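PDB 3MDN: glutamine aminotransferase class-II domain protein from Ruegeria pomeroyi, which probably acts as an N-terminal-nucleophile glutamine amidotransferase of class II, releasing ammonia from glutamine for transfer to an acceptor not yet identified. Local coordinates for residues D[243-246]-D[251-254]; D[104-109]-D[151-156]; D[115-118]-D[122-125]. All coordinates share one frame; numbering follows the deposited sequence.

Overall arrangement
All three interactions reach one antiparallel sheet at different places and without touching one another. Interaction 1 pairs two neighbouring strands of that sheet in a hairpin that is partly open to solvent, and it combines backbone hydrogen bonds with a salt bridge. Interactions 2 and 3 are buried and have no hydrogen bond between their segments. In interaction 2 the turn end of a hairpin packs on the last turn of helix 144-154, by aliphatic and aromatic carbon alone; in interaction 3 a phenylalanine edge meets a valine methyl and a glycine carbonyl near a subunit contact. Along the chain, interaction 3 nests inside the loop that interaction 2 closes, their centres about 19 Å apart.

Interaction 1: residues D[243-246]-D[251-254]; sequences RMLT and GAAE
R243 and E254 both set CG anti to their own carbonyl carbon (chi1 -62° and -77°), and the bends at chi2 and chi3 of R243 then swing its guanidinium across to the carboxylate, the two side chains crossing at about a right angle. The grip is side-on and falls on a single oxygen: R243 NE reaches E254 OE1 at 2.9 Å, nearly along the acceptor's C-O axis, while R243 NH2 meets the same OE1 at 3.1 Å from above the carboxylate plane. OE1 itself lies in the guanidinium plane. The other ends are held too, R243 NH1 by a salt bridge to D256 and E254 OE2 by the hydroxyl of Y213. With an alanine at R243, E254 OE1 is likely to lose both of the nitrogens that grip it, and D256 its salt bridge to this side chain. These residues belong to the antiparallel hairpin of strands 243-248 and 251-256, joined to the rest of the sheet through strand 197-203. T246 and A253 form a hydrogen-bonded pair, T246 N to A253 O 2.8 Å and A253 N to T246 O 2.9 Å. L245 and E254 are the non-hydrogen-bonded pair next to it, and there E254 CA gives a CA-H...O contact to M244 O at 3.3 Å. On their shared face L245 CD1 lies 4.0 Å from E254 CG, and L245 continues to V224 of the other large sheet, whereas the selenomethionine M244 turns to helix 161-179.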
# COMPACT_ATOMS: atom_id res chain seq x y z
N ARG D 243 29.52 23.79 5.08
CA ARG D 243 29.84 23.34 6.45
C ARG D 243 29.37 21.91 6.70
O ARG D 243 28.39 21.48 6.12
CB ARG D 243 29.16 24.26 7.51
CG ARG D 243 29.58 25.71 7.49
CD ARG D 243 31.03 25.88 7.97
NE ARG D 243 31.09 26.00 9.42
CZ ARG D 243 32.21 26.17 10.12
NH1 ARG D 243 33.38 26.21 9.52
NH2 ARG D 243 32.15 26.29 11.44
N MSE D 244 30.06 21.20 7.59
CA MSE D 244 29.67 19.85 8.02
C MSE D 244 29.63 19.76 9.54
O MSE D 244 30.56 20.21 10.23
CB MSE D 244 30.62 18.77 7.46
CG MSE D 244 30.34 17.35 8.02
SE MSE D 244 31.24 15.89 7.01
CE MSE D 244 30.47 16.31 5.31
N LEU D 245 28.56 19.17 10.05
CA LEU D 245 28.34 19.08 11.46
C LEU D 245 28.60 17.64 11.87
O LEU D 245 28.20 16.70 11.16
CB LEU D 245 26.88 19.41 11.74
CG LEU D 245 26.35 19.28 13.17
CD1 LEU D 245 26.98 20.39 14.06
CD2 LEU D 245 24.80 19.35 13.18
N THR D 246 29.23 17.44 13.01
CA THR D 246 29.51 16.10 13.51
C THR D 246 29.04 16.08 14.97
O THR D 246 29.46 16.92 15.76
CB THR D 246 31.03 15.80 13.46
OG1 THR D 246 31.48 15.73 12.09
CG2 THR D 246 31.38 14.49 14.21
N GLY D 251 30.51 15.58 21.66
CA GLY D 251 29.56 16.70 21.55
C GLY D 251 29.38 17.06 20.07
O GLY D 251 29.60 16.21 19.19
N ALA D 252 29.00 18.31 19.80
CA ALA D 252 28.72 18.75 18.43
C ALA D 252 29.80 19.70 17.95
O ALA D 252 30.16 20.63 18.64
CB ALA D 252 27.38 19.44 18.36
N ALA D 253 30.33 19.48 16.75
CA ALA D 253 31.37 20.34 16.21
C ALA D 253 31.17 20.56 14.71
O ALA D 253 30.70 19.65 14.00
CB ALA D 253 32.75 19.74 16.49
N GLU D 254 31.49 21.76 14.24
CA GLU D 254 31.41 22.10 12.83
C GLU D 254 32.79 22.21 12.20
O GLU D 254 33.77 22.46 12.89
CB GLU D 254 30.70 23.44 12.62
CG GLU D 254 29.19 23.42 12.75
CD GLU D 254 28.58 24.79 12.41
OE1 GLU D 254 29.13 25.49 11.53
OE2 GLU D 254 27.55 25.15 13.00

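Interaction 2: residues D[104-109]-D[151-156]; sequences FAARRW and LALSEG
A beta hairpin with a two-residue loop, closed by a type II' turn from A106 to W109, presents its turn end to the last turn of helix 144-154. Both backbone bonds of the A106-W109 pair are made: A106 N to W109 O is 3.0 Å and W109 N to A106 O is 3.1 Å. From the helix, L153 alone does the touching. Its CG stands anti to its carbonyl carbon (chi1 -75°), which directs the isopropyl fork at the hairpin with one methyl for each partner. L153 CD1 meets A106 CB at 4.1 Å, and L153 CD2 comes obliquely to the indole of W109, 4.5 Å from CD1 of that ring. No hydrogen bond crosses, and the contact rests on buried carbon. The helix ends just past L153 in a Schellman motif, with G156 N bonded to L153 O at 2.9 Å and G156 taking the positive phi that such an ending needs. Around this core, F149 from the same helix also packs on A106, F135 of helix 133-136 lies against L153, and W109 reaches P161 at the start of helix 161-179, placing the hairpin turn among three helices.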
# COMPACT_ATOMS: atom_id res chain seq x y z
N PHE D 104 18.20 5.88 2.96
CA PHE D 104 18.85 4.73 2.35
C PHE D 104 19.78 4.11 3.40
O PHE D 104 20.19 4.76 4.35
CB PHE D 104 19.62 5.17 1.11
CG PHE D 104 18.74 5.83 0.05
CD1 PHE D 104 17.97 5.04 -0.82
CD2 PHE D 104 18.64 7.22 -0.05
CE1 PHE D 104 17.15 5.63 -1.79
CE2 PHE D 104 17.84 7.81 -1.01
CZ PHE D 104 17.09 7.01 -1.88
N ALA D 105 20.07 2.82 3.28
CA ALA D 105 20.91 2.17 4.28
C ALA D 105 21.70 1.10 3.57
O ALA D 105 21.19 0.45 2.66
CB ALA D 105 20.04 1.53 5.38
N ALA D 106 22.94 0.92 4.00
CA ALA D 106 23.74 -0.18 3.51
C ALA D 106 24.78 -0.44 4.58
O ALA D 106 25.42 0.50 5.05
CB ALA D 106 24.39 0.17 2.17
N ARG D 107 24.92 -1.70 5.00
CA ARG D 107 25.79 -2.06 6.12
C ARG D 107 25.43 -1.29 7.40
O ARG D 107 24.27 -1.26 7.77
CB ARG D 107 27.24 -1.82 5.72
CG ARG D 107 27.65 -2.69 4.56
CD ARG D 107 29.03 -2.35 4.07
NE ARG D 107 29.31 -3.16 2.89
CZ ARG D 107 30.47 -3.17 2.25
NH1 ARG D 107 31.47 -2.40 2.68
NH2 ARG D 107 30.62 -3.94 1.18
N ARG D 108 26.40 -0.66 8.05
CA ARG D 108 26.13 0.12 9.29
C ARG D 108 25.56 1.54 9.07
O ARG D 108 25.13 2.21 10.05
CB ARG D 108 27.39 0.25 10.18
CG ARG D 108 28.01 -1.06 10.75
CD ARG D 108 29.32 -0.75 11.54
NE ARG D 108 29.14 0.43 12.40
CZ ARG D 108 30.09 1.06 13.09
NH1 ARG D 108 31.36 0.64 13.05
NH2 ARG D 108 29.78 2.12 13.83
N TRP D 109 25.57 2.00 7.81
CA TRP D 109 25.35 3.42 7.49
C TRP D 109 23.94 3.69 6.95
O TRP D 109 23.35 2.82 6.31
CB TRP D 109 26.35 3.89 6.44
CG TRP D 109 27.73 3.98 6.96
CD1 TRP D 109 28.64 2.97 7.11
CD2 TRP D 109 28.38 5.18 7.43
NE1 TRP D 109 29.83 3.47 7.64
CE2 TRP D 109 29.68 4.82 7.84
CE3 TRP D 109 27.96 6.50 7.56
CZ2 TRP D 109 30.58 5.75 8.36
CZ3 TRP D 109 28.85 7.43 8.07
CH2 TRP D 109 30.16 7.05 8.47
N LEU D 151 27.91 6.41 -4.08
CA LEU D 151 29.16 7.06 -4.49
C LEU D 151 30.03 7.44 -3.29
O LEU D 151 31.24 7.32 -3.34
CB LEU D 151 28.91 8.33 -5.29
CG LEU D 151 28.54 8.43 -6.78
CD1 LEU D 151 29.22 9.71 -7.30
CD2 LEU D 151 29.03 7.27 -7.61
N ALA D 152 29.42 7.94 -2.22
CA ALA D 152 30.18 8.27 -1.03
C ALA D 152 30.77 7.01 -0.37
O ALA D 152 31.93 7.02 0.07
CB ALA D 152 29.34 9.09 -0.03
N LEU D 153 29.98 5.94 -0.30
CA LEU D 153 30.53 4.62 0.09
C LEU D 153 31.70 4.22 -0.82
O LEU D 153 32.78 3.88 -0.32
CB LEU D 153 29.45 3.52 0.14
CG LEU D 153 28.56 3.66 1.39
CD1 LEU D 153 27.19 2.99 1.27
CD2 LEU D 153 29.28 3.20 2.67
N SER D 154 31.50 4.30 -2.14
CA SER D 154 32.57 3.97 -3.12
C SER D 154 33.84 4.80 -2.85
O SER D 154 34.95 4.31 -3.07
CB SER D 154 32.10 4.19 -4.56
OG SER D 154 30.88 3.50 -4.79
N GLU D 155 33.66 6.02 -2.36
CA GLU D 155 34.77 6.93 -2.06
C GLU D 155 35.34 6.82 -0.62
O GLU D 155 36.12 7.65 -0.22
CB GLU D 155 34.35 8.39 -2.31
CG GLU D 155 34.12 8.80 -3.78
CD GLU D 155 35.42 8.85 -4.60
OE1 GLU D 155 36.51 8.96 -4.02
OE2 GLU D 155 35.36 8.77 -5.84
N GLY D 156 34.96 5.80 0.15
CA GLY D 156 35.53 5.60 1.49
C GLY D 156 34.73 6.17 2.66
O GLY D 156 35.30 6.44 3.72

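Interaction 3: residues D[115-118]-D[122-125]; sequences GQVG and AFRK
The carbonyl oxygen of G118 is approached by two side chains: the hydroxyl of S176, on helix 161-179, is hydrogen-bonded to it, and the phenyl ring of F123 comes up with its rim, G118 O lying 3.6 Å from F123 CE1. The oxygen sits at the edge of the ring and in its plane, so it faces the slightly positive C-H groups and not the electron-rich face. V117 shares that edge, its CG1 packing 3.7 Å from F123 CZ. With CG1 anti to the backbone N (chi1 179°) this methyl is the branch offered to the ring, and the two side chains cross at about a right angle. F123 holds CG between its backbone N and carbonyl carbon (chi1 59°), the crowded position, from which the ring end swings in toward 115-118. It does so from the N-cap position of helix 124-129, while L175, S176 and H179 of helix 161-179 pack against it as well. The short connection between strand 116-117 and this helix is thus pinned onto the long helix. Just upstream, G115 adopts backbone angles suited to glycine where the chain turns a corner; it ends the Asn-Gly pair that, in class-II relatives, helps form the oxyanion hole and probably does so here. Farther along the same segment as F123, K125 makes a salt bridge to D133 of the second subunit. Between the two segments the chemistry is apolar apart from one carbonyl; that buried oxygen is hydrogen-bonded by S176, and the ring edge probably adds at most a weak electrostatic attraction.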
# COMPACT_ATOMS: atom_id res chain seq x y z
N GLY D 115 17.43 18.03 -1.77
CA GLY D 115 17.95 18.88 -2.85
C GLY D 115 17.93 18.13 -4.19
O GLY D 115 17.09 17.28 -4.42
N GLN D 116 18.89 18.43 -5.06
CA GLN D 116 18.91 17.85 -6.38
C GLN D 116 20.27 17.99 -7.02
O GLN D 116 21.06 18.87 -6.67
CB GLN D 116 17.90 18.58 -7.27
CG GLN D 116 18.23 20.08 -7.47
CD GLN D 116 17.38 20.71 -8.57
OE1 GLN D 116 17.55 20.42 -9.76
NE2 GLN D 116 16.46 21.58 -8.18
N VAL D 117 20.54 17.09 -7.95
CA VAL D 117 21.64 17.23 -8.89
C VAL D 117 20.96 17.65 -10.19
O VAL D 117 20.11 16.92 -10.71
CB VAL D 117 22.36 15.87 -9.00
CG1 VAL D 117 23.52 15.92 -9.98
CG2 VAL D 117 22.84 15.46 -7.58
N GLY D 118 21.30 18.84 -10.68
CA GLY D 118 20.60 19.40 -11.83
C GLY D 118 20.75 18.58 -13.12
O GLY D 118 21.86 18.26 -13.52
N ALA D 122 19.30 13.26 -17.40
CA ALA D 122 20.02 13.26 -18.67
C ALA D 122 21.37 12.52 -18.59
O ALA D 122 21.98 12.24 -19.63
CB ALA D 122 20.20 14.68 -19.19
N PHE D 123 21.84 12.18 -17.39
CA PHE D 123 23.10 11.44 -17.30
C PHE D 123 23.08 10.30 -16.29
O PHE D 123 24.13 9.92 -15.75
CB PHE D 123 24.30 12.39 -17.05
CG PHE D 123 24.20 13.22 -15.78
CD1 PHE D 123 23.65 14.50 -15.80
CD2 PHE D 123 24.69 12.73 -14.57
CE1 PHE D 123 23.58 15.26 -14.64
CE2 PHE D 123 24.64 13.47 -13.43
CZ PHE D 123 24.08 14.75 -13.45
N ARG D 124 21.90 9.76 -16.01
CA ARG D 124 21.79 8.78 -14.94
C ARG D 124 22.75 7.62 -15.16
O ARG D 124 23.36 7.14 -14.21
CB ARG D 124 20.37 8.25 -14.74
CG ARG D 124 20.33 7.11 -13.71
CD ARG D 124 19.03 7.02 -12.96
NE ARG D 124 17.98 6.54 -13.82
CZ ARG D 124 17.68 5.25 -13.99
NH1 ARG D 124 16.72 4.94 -14.82
NH2 ARG D 124 18.34 4.30 -13.35
N LYS D 125 22.88 7.19 -16.41
CA LYS D 125 23.74 6.05 -16.74
C LYS D 125 25.18 6.25 -16.25
O LYS D 125 25.71 5.38 -15.56
CB LYS D 125 23.71 5.76 -18.24
CG LYS D 125 24.50 4.54 -18.64
CD LYS D 125 24.17 4.11 -20.06
CE LYS D 125 24.91 2.85 -20.44
NZ LYS D 125 24.77 2.62 -21.87